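Side-chain contacts in type-iv like pilin ttha1222 (Thermus thermophilus, PDB 5G2F), which is of unknown exact function but, as a type IV pilin-like protein linked to natural competence, probably takes part in DNA uptake across the cell envelope: residues L16-Q21 and Y60-S65; S9-V14 and G81-L86; A64-D67 and K73-Y76. All coordinates share one frame; numbering follows the deposited sequence.

Contact 1: residues L16-Q21 and Y60-S65; sequences LALEAQ and YVIEAS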
# COMPACT_ATOMS: atom_id res chain seq x y z
N LEU A 16 -1.13 -15.40 0.45
CA LEU A 16 0.18 -16.07 0.30
C LEU A 16 1.34 -15.07 0.31
O LEU A 16 2.35 -15.29 0.98
CB LEU A 16 0.27 -16.89 -0.98
CG LEU A 16 -0.54 -18.18 -0.97
CD1 LEU A 16 -0.71 -18.71 -2.39
CD2 LEU A 16 0.11 -19.22 -0.08
N ALA A 17 1.15 -13.95 -0.35
CA ALA A 17 2.17 -12.89 -0.31
C ALA A 17 2.39 -12.31 1.09
O ALA A 17 3.53 -12.06 1.52
CB ALA A 17 1.80 -11.79 -1.30
N LEU A 18 1.31 -12.08 1.82
CA LEU A 18 1.40 -11.58 3.18
C LEU A 18 2.11 -12.60 4.12
O LEU A 18 2.93 -12.23 4.96
CB LEU A 18 -0.02 -11.25 3.72
CG LEU A 18 -0.67 -10.00 3.18
CD1 LEU A 18 -2.07 -9.83 3.71
CD2 LEU A 18 0.12 -8.72 3.51
N GLU A 19 1.78 -13.87 3.97
CA GLU A 19 2.44 -14.92 4.73
C GLU A 19 3.96 -14.87 4.57
O GLU A 19 4.71 -15.08 5.55
CB GLU A 19 1.89 -16.30 4.35
CG GLU A 19 0.42 -16.56 4.74
CD GLU A 19 0.13 -16.42 6.23
OE1 GLU A 19 0.84 -17.07 7.06
OE2 GLU A 19 -0.77 -15.63 6.55
N ALA A 20 4.40 -14.58 3.36
CA ALA A 20 5.84 -14.51 3.05
C ALA A 20 6.55 -13.37 3.74
O ALA A 20 7.77 -13.33 3.73
CB ALA A 20 6.02 -14.40 1.55
N GLN A 21 5.81 -12.41 4.28
CA GLN A 21 6.43 -11.28 4.95
C GLN A 21 6.49 -11.46 6.46
O GLN A 21 6.96 -10.58 7.14
CB GLN A 21 5.61 -10.02 4.78
CG GLN A 21 4.97 -9.81 3.42
CD GLN A 21 5.96 -9.47 2.35
OE1 GLN A 21 6.75 -8.56 2.54
NE2 GLN A 21 5.86 -10.14 1.19
N TYR A 60 -4.90 -11.10 9.93
CA TYR A 60 -5.44 -10.12 9.01
C TYR A 60 -6.72 -10.63 8.36
O TYR A 60 -7.00 -11.85 8.34
CB TYR A 60 -4.41 -9.75 7.90
CG TYR A 60 -3.88 -10.90 7.12
CD1 TYR A 60 -4.55 -11.40 6.00
CD2 TYR A 60 -2.75 -11.57 7.52
CE1 TYR A 60 -4.07 -12.49 5.31
CE2 TYR A 60 -2.25 -12.64 6.81
CZ TYR A 60 -2.90 -13.09 5.71
OH TYR A 60 -2.48 -14.23 5.04
N VAL A 61 -7.45 -9.68 7.77
CA VAL A 61 -8.62 -9.95 7.00
C VAL A 61 -8.50 -9.20 5.70
O VAL A 61 -8.22 -7.98 5.71
CB VAL A 61 -9.90 -9.48 7.72
CG1 VAL A 61 -11.13 -9.88 6.94
CG2 VAL A 61 -9.98 -10.10 9.11
N ILE A 62 -8.67 -9.91 4.59
CA ILE A 62 -8.70 -9.27 3.28
C ILE A 62 -10.14 -9.19 2.83
O ILE A 62 -10.86 -10.20 2.84
CB ILE A 62 -7.92 -10.11 2.23
CG1 ILE A 62 -6.47 -10.32 2.69
CG2 ILE A 62 -7.99 -9.47 0.87
CD1 ILE A 62 -5.77 -11.47 2.00
N GLU A 63 -10.55 -8.01 2.38
CA GLU A 63 -11.89 -7.80 1.82
C GLU A 63 -11.77 -7.30 0.43
O GLU A 63 -11.07 -6.31 0.19
CB GLU A 63 -12.63 -6.73 2.60
CG GLU A 63 -13.03 -7.11 4.01
CD GLU A 63 -13.55 -5.90 4.75
OE1 GLU A 63 -14.77 -5.60 4.62
OE2 GLU A 63 -12.73 -5.21 5.40
N ALA A 64 -12.37 -8.01 -0.50
CA ALA A 64 -12.33 -7.59 -1.89
C ALA A 64 -13.75 -7.48 -2.44
O ALA A 64 -14.58 -8.34 -2.18
CB ALA A 64 -11.51 -8.56 -2.70
N SER A 65 -14.01 -6.40 -3.18
CA SER A 65 -15.27 -6.22 -3.86
C SER A 65 -15.08 -6.59 -5.28
O SER A 65 -14.06 -6.21 -5.89
CB SER A 65 -15.73 -4.77 -3.81
OG SER A 65 -15.80 -4.35 -2.47

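Contact 2: residues S9-V14 and G81-L86; sequences SYVRNV and GTLTSL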
# COMPACT_ATOMS: atom_id res chain seq x y z
N SER A 9 -9.16 -16.40 -6.39
CA SER A 9 -7.77 -16.72 -6.65
C SER A 9 -6.84 -15.53 -6.33
O SER A 9 -5.76 -15.70 -5.74
CB SER A 9 -7.65 -17.18 -8.12
OG SER A 9 -6.31 -17.48 -8.48
N TYR A 10 -7.25 -14.31 -6.68
CA TYR A 10 -6.44 -13.13 -6.35
C TYR A 10 -6.28 -12.92 -4.86
O TYR A 10 -5.18 -12.72 -4.36
CB TYR A 10 -7.07 -11.88 -6.98
CG TYR A 10 -6.28 -10.64 -6.74
CD1 TYR A 10 -5.04 -10.47 -7.37
CD2 TYR A 10 -6.72 -9.66 -5.88
CE1 TYR A 10 -4.29 -9.34 -7.14
CE2 TYR A 10 -5.97 -8.52 -5.64
CZ TYR A 10 -4.76 -8.35 -6.30
OH TYR A 10 -3.99 -7.22 -6.04
N VAL A 11 -7.40 -13.06 -4.12
CA VAL A 11 -7.36 -12.91 -2.67
C VAL A 11 -6.43 -13.93 -2.05
O VAL A 11 -5.67 -13.58 -1.16
CB VAL A 11 -8.80 -12.99 -2.07
CG1 VAL A 11 -8.75 -13.10 -0.57
CG2 VAL A 11 -9.57 -11.73 -2.50
N ARG A 12 -6.47 -15.18 -2.52
CA ARG A 12 -5.59 -16.20 -1.99
C ARG A 12 -4.13 -15.86 -2.27
O ARG A 12 -3.27 -16.08 -1.42
CB ARG A 12 -5.91 -17.59 -2.53
CG ARG A 12 -7.22 -18.13 -1.96
CD ARG A 12 -7.39 -19.63 -2.23
NE ARG A 12 -8.62 -20.18 -1.63
CZ ARG A 12 -8.78 -20.43 -0.32
NH1 ARG A 12 -7.79 -20.21 0.55
NH2 ARG A 12 -9.93 -20.95 0.11
N ASN A 13 -3.87 -15.30 -3.45
CA ASN A 13 -2.50 -14.83 -3.76
C ASN A 13 -2.03 -13.66 -2.90
O ASN A 13 -0.85 -13.64 -2.51
CB ASN A 13 -2.34 -14.55 -5.27
CG ASN A 13 -2.12 -15.82 -6.07
OD1 ASN A 13 -1.48 -16.76 -5.59
ND2 ASN A 13 -2.61 -15.85 -7.31
N VAL A 14 -2.95 -12.75 -2.53
CA VAL A 14 -2.64 -11.68 -1.58
C VAL A 14 -2.24 -12.29 -0.23
O VAL A 14 -1.21 -11.94 0.34
CB VAL A 14 -3.82 -10.70 -1.41
CG1 VAL A 14 -3.57 -9.69 -0.31
CG2 VAL A 14 -4.09 -9.98 -2.72
N GLY A 81 -8.41 -19.34 8.20
CA GLY A 81 -8.16 -19.75 6.83
C GLY A 81 -9.38 -19.86 5.96
O GLY A 81 -9.39 -20.59 4.95
N THR A 82 -10.45 -19.15 6.31
CA THR A 82 -11.71 -19.25 5.56
C THR A 82 -11.77 -18.17 4.48
O THR A 82 -11.24 -17.04 4.64
CB THR A 82 -12.98 -19.07 6.41
OG1 THR A 82 -12.96 -17.82 7.13
CG2 THR A 82 -13.11 -20.21 7.41
N LEU A 83 -12.41 -18.52 3.38
CA LEU A 83 -12.58 -17.65 2.24
C LEU A 83 -13.99 -17.78 1.77
O LEU A 83 -14.49 -18.89 1.60
CB LEU A 83 -11.71 -18.17 1.12
CG LEU A 83 -11.79 -17.36 -0.17
CD1 LEU A 83 -11.17 -16.01 0.03
CD2 LEU A 83 -11.10 -18.13 -1.29
N THR A 84 -14.69 -16.67 1.63
CA THR A 84 -16.04 -16.75 1.07
C THR A 84 -16.16 -17.76 -0.11
O THR A 84 -15.45 -17.65 -1.12
CB THR A 84 -16.49 -15.36 0.62
OG1 THR A 84 -16.14 -14.42 1.64
CG2 THR A 84 -17.97 -15.33 0.38
N SER A 85 -17.04 -18.75 0.07
CA SER A 85 -17.29 -19.78 -0.91
C SER A 85 -18.80 -20.02 -1.00
O SER A 85 -19.47 -20.02 0.03
CB SER A 85 -16.61 -21.09 -0.50
OG SER A 85 -15.21 -20.85 -0.26
N LEU A 86 -19.32 -20.23 -2.21
CA LEU A 86 -20.75 -20.63 -2.36
C LEU A 86 -20.96 -22.01 -1.73
O LEU A 86 -20.16 -22.91 -1.95
CB LEU A 86 -21.13 -20.74 -3.83
CG LEU A 86 -21.14 -19.49 -4.73
CD1 LEU A 86 -21.37 -19.88 -6.19
CD2 LEU A 86 -22.23 -18.55 -4.27
O HOH W 1 -7.57 -21.45 3.29
O HOH W 2 -11.05 -21.57 2.86

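Contact 3: residues A64-D67 and K73-Y76; sequences ASLD and KVVY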
# COMPACT_ATOMS: atom_id res chain seq x y z
N ALA A 64 -12.37 -8.01 -0.50
CA ALA A 64 -12.33 -7.59 -1.89
C ALA A 64 -13.75 -7.48 -2.44
O ALA A 64 -14.58 -8.34 -2.18
CB ALA A 64 -11.51 -8.56 -2.70
N SER A 65 -14.01 -6.40 -3.18
CA SER A 65 -15.27 -6.22 -3.86
C SER A 65 -15.08 -6.59 -5.28
O SER A 65 -14.06 -6.21 -5.89
CB SER A 65 -15.73 -4.77 -3.81
OG SER A 65 -15.80 -4.35 -2.47
N LEU A 66 -16.06 -7.34 -5.80
CA LEU A 66 -16.02 -7.82 -7.16
C LEU A 66 -17.18 -7.24 -7.95
O LEU A 66 -18.31 -7.12 -7.46
CB LEU A 66 -16.13 -9.34 -7.20
CG LEU A 66 -15.23 -10.14 -6.26
CD1 LEU A 66 -15.44 -11.63 -6.44
CD2 LEU A 66 -13.77 -9.76 -6.51
N ASP A 67 -16.93 -6.88 -9.19
CA ASP A 67 -18.11 -6.63 -10.03
C ASP A 67 -18.27 -7.66 -11.14
O ASP A 67 -17.31 -8.24 -11.64
CB ASP A 67 -18.20 -5.20 -10.56
CG ASP A 67 -17.15 -4.88 -11.55
OD1 ASP A 67 -16.18 -5.66 -11.64
OD2 ASP A 67 -17.32 -3.86 -12.25
N LYS A 73 -18.81 -9.55 -2.72
CA LYS A 73 -17.70 -9.37 -1.80
C LYS A 73 -17.10 -10.74 -1.42
O LYS A 73 -17.82 -11.71 -1.21
CB LYS A 73 -18.20 -8.66 -0.55
CG LYS A 73 -17.10 -7.96 0.22
CD LYS A 73 -17.61 -7.31 1.49
CE LYS A 73 -16.47 -6.73 2.31
NZ LYS A 73 -16.93 -5.97 3.49
N VAL A 74 -15.78 -10.82 -1.37
CA VAL A 74 -15.15 -11.98 -0.79
C VAL A 74 -14.27 -11.56 0.37
O VAL A 74 -13.65 -10.49 0.35
CB VAL A 74 -14.35 -12.83 -1.77
CG1 VAL A 74 -15.31 -13.45 -2.77
CG2 VAL A 74 -13.29 -12.02 -2.46
N VAL A 75 -14.23 -12.42 1.39
CA VAL A 75 -13.49 -12.13 2.61
C VAL A 75 -12.62 -13.34 2.99
O VAL A 75 -13.11 -14.46 3.07
CB VAL A 75 -14.48 -11.83 3.74
CG1 VAL A 75 -13.76 -11.52 5.04
CG2 VAL A 75 -15.40 -10.70 3.36
N TYR A 76 -11.31 -13.09 3.17
CA TYR A 76 -10.36 -14.08 3.66
C TYR A 76 -9.94 -13.70 5.06
O TYR A 76 -9.56 -12.55 5.29
CB TYR A 76 -9.12 -14.19 2.77
CG TYR A 76 -8.13 -15.19 3.26
CD1 TYR A 76 -8.29 -16.54 3.04
CD2 TYR A 76 -7.08 -14.79 4.05
CE1 TYR A 76 -7.41 -17.47 3.57
CE2 TYR A 76 -6.15 -15.69 4.51
CZ TYR A 76 -6.31 -17.04 4.27
OH TYR A 76 -5.42 -17.91 4.82

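Contact 1: residues L16-Q21 and Y60-S65
Y60 leaves strand 60-66 with CG between its backbone N and carbonyl carbon (chi1 55°), which carries the phenol ring toward the C-terminal end of helix 3-19. E19 reaches it from the helix: CG stands anti to the carbonyl carbon and the chain bends at chi2, bringing the carboxylate to the hydroxyl end of the ring. There Y60 OH donates a hydrogen bond to E19 OE2 at 2.7 Å, received on the lone pair of OE2 that faces away from OE1. The carboxylate and ring planes stand 38° apart, and OE2 lies close to the ring plane, at the edge, 3.3 Å from Y60 CE2. E19 OE1 forms a salt bridge with R22 NE, so the carboxylate is held by an arginine as well as by the tyrosine hydroxyl, and the nearby arginine probably helps keep the group ionised. This is the packing of a pilin globular domain, in which the C-terminal part of the long N-terminal helix lies across an antiparallel sheet; the chain holds that domain without the preceding part of the natural protein. The hydrophobic half of the contact belongs to L18. Its CD1 sits over the centre of the Y60 ring, 3.7 Å from the centroid and 13° off the normal, a CH-pi contact against one face, while L18 CB approaches the hydroxyl end of the ring, 4.0 Å from Y60 CZ. Hydroxyl and face are thus engaged by consecutive helix residues, which limits how the ring can turn. Farther along the strand, I62 CD1 adds a looser touch on L18 CD1 at 4.4 Å. L18 also packs on I52 and Y54 of strand 47-54, and the Y60 side chain also touches A15 and Y76.

Contact 2: residues S9-V14 and G81-L86
L83 packs against V11 and R12 where helix 3-19 packs near the edge strand 82-83 of the pilin sheet, the last and weakly bonded strand of its antiparallel arrangement. The apolar part is a pair of methyl contacts. L83 CG is anti to the backbone N (chi1 179°), and the two methyls part company at the end of the chain: CD1 turns to the buried side and meets V11 CG1 at 3.8 Å, whereas CD2 turns to the arginine. V11 continues inward onto I62, A64, V74 and Y76, so L83 extends the helix-sheet core toward its edge. The second kind of contact is aliphatic against a flat cation. R12, extended from CG to NE, lays one face of its guanidinium over L83, with CD2 3.2 Å from R12 NE and L83 CB 3.5 Å from R12 NH2. With L83 cut back to an alanine, both methyls go; V11 CG1 is likely to face a gap and the guanidinium to lose most of its apolar cover from this residue, with the two waters still holding its end. The polar part is carried by water: R12 has no direct hydrogen bond to 81-86, but two waters link its terminal nitrogens to the carbonyl of G81. One water accepts from NH1, the other from NH2, and both donate to the same oxygen. The water on NH2 lies at the guanidinium edge, in its plane, 3.0 Å from R12 NH2 and 2.8 Å from G81 O.

Contact 3: residues A64-D67 and K73-Y76
A64 and V74 grip each other through both backbone groups. A64 N donates to V74 O at 2.9 Å with an N-H...O angle of 174°, and V74 N returns a bond of the same length to A64 O at 162°. Together the two bonds make A64-V74 an antiparallel hydrogen-bonded pair. The next pair, S65 with K73, is non-hydrogen-bonded, and its CA atoms come within 4.5 Å. Here the contact is reinforced by a weaker interaction, the CA-H of K73 directed at A64 O (3.3 Å), so that this carbonyl receives both an N-H and a C-H. K73 CG also lies 3.5 Å from A64 O, the extended side chain then running away from the pair to a salt bridge between K73 NZ and E63. These pairs join strands 60-66 and 73-77, a beta hairpin forming the two central strands of the pilin sheet. Side chains alternate across it: S65 and K73 stand on one face, A64 and V74 on the other, where helix 3-19 covers the sheet through V11 on A64 and L4 on V74. On that covered face A64 CB meets V74 CG2 at 3.9 Å, the valine methyl standing between its backbone N and carbonyl carbon. The second methyl, V74 CG1, touches L66 CD1 at 4.1 Å, the two side chains crossing at about a right angle; L66 also packs on V47 of strand 47-54. With paired amides and carbonyls satisfying each other at A64 and V74, only alkyl groups from these two residues are presented to the helix, while the charged end of K73 is spent on the opposite face.

Contacts 1 and 2 both set helix 3-19 against the sheet, whereas contact 3 lies within the sheet and joins two of its strands. Contacts 1 and 3 are buried and share A64 and S65 of strand 60-66; contact 2 is only partly buried, at the edge strand. Their chemistry follows: a ring face and a carboxylate in contact 1, methyls and water-mediated arginine bonds in contact 2, direct backbone bonds in contact 3. They also touch one another. I62 CD1 packs on V14 CG1 at 3.7 Å between contacts 1 and 2, and V11 CG1 on Y76 CB at 3.5 Å between contacts 2 and 3.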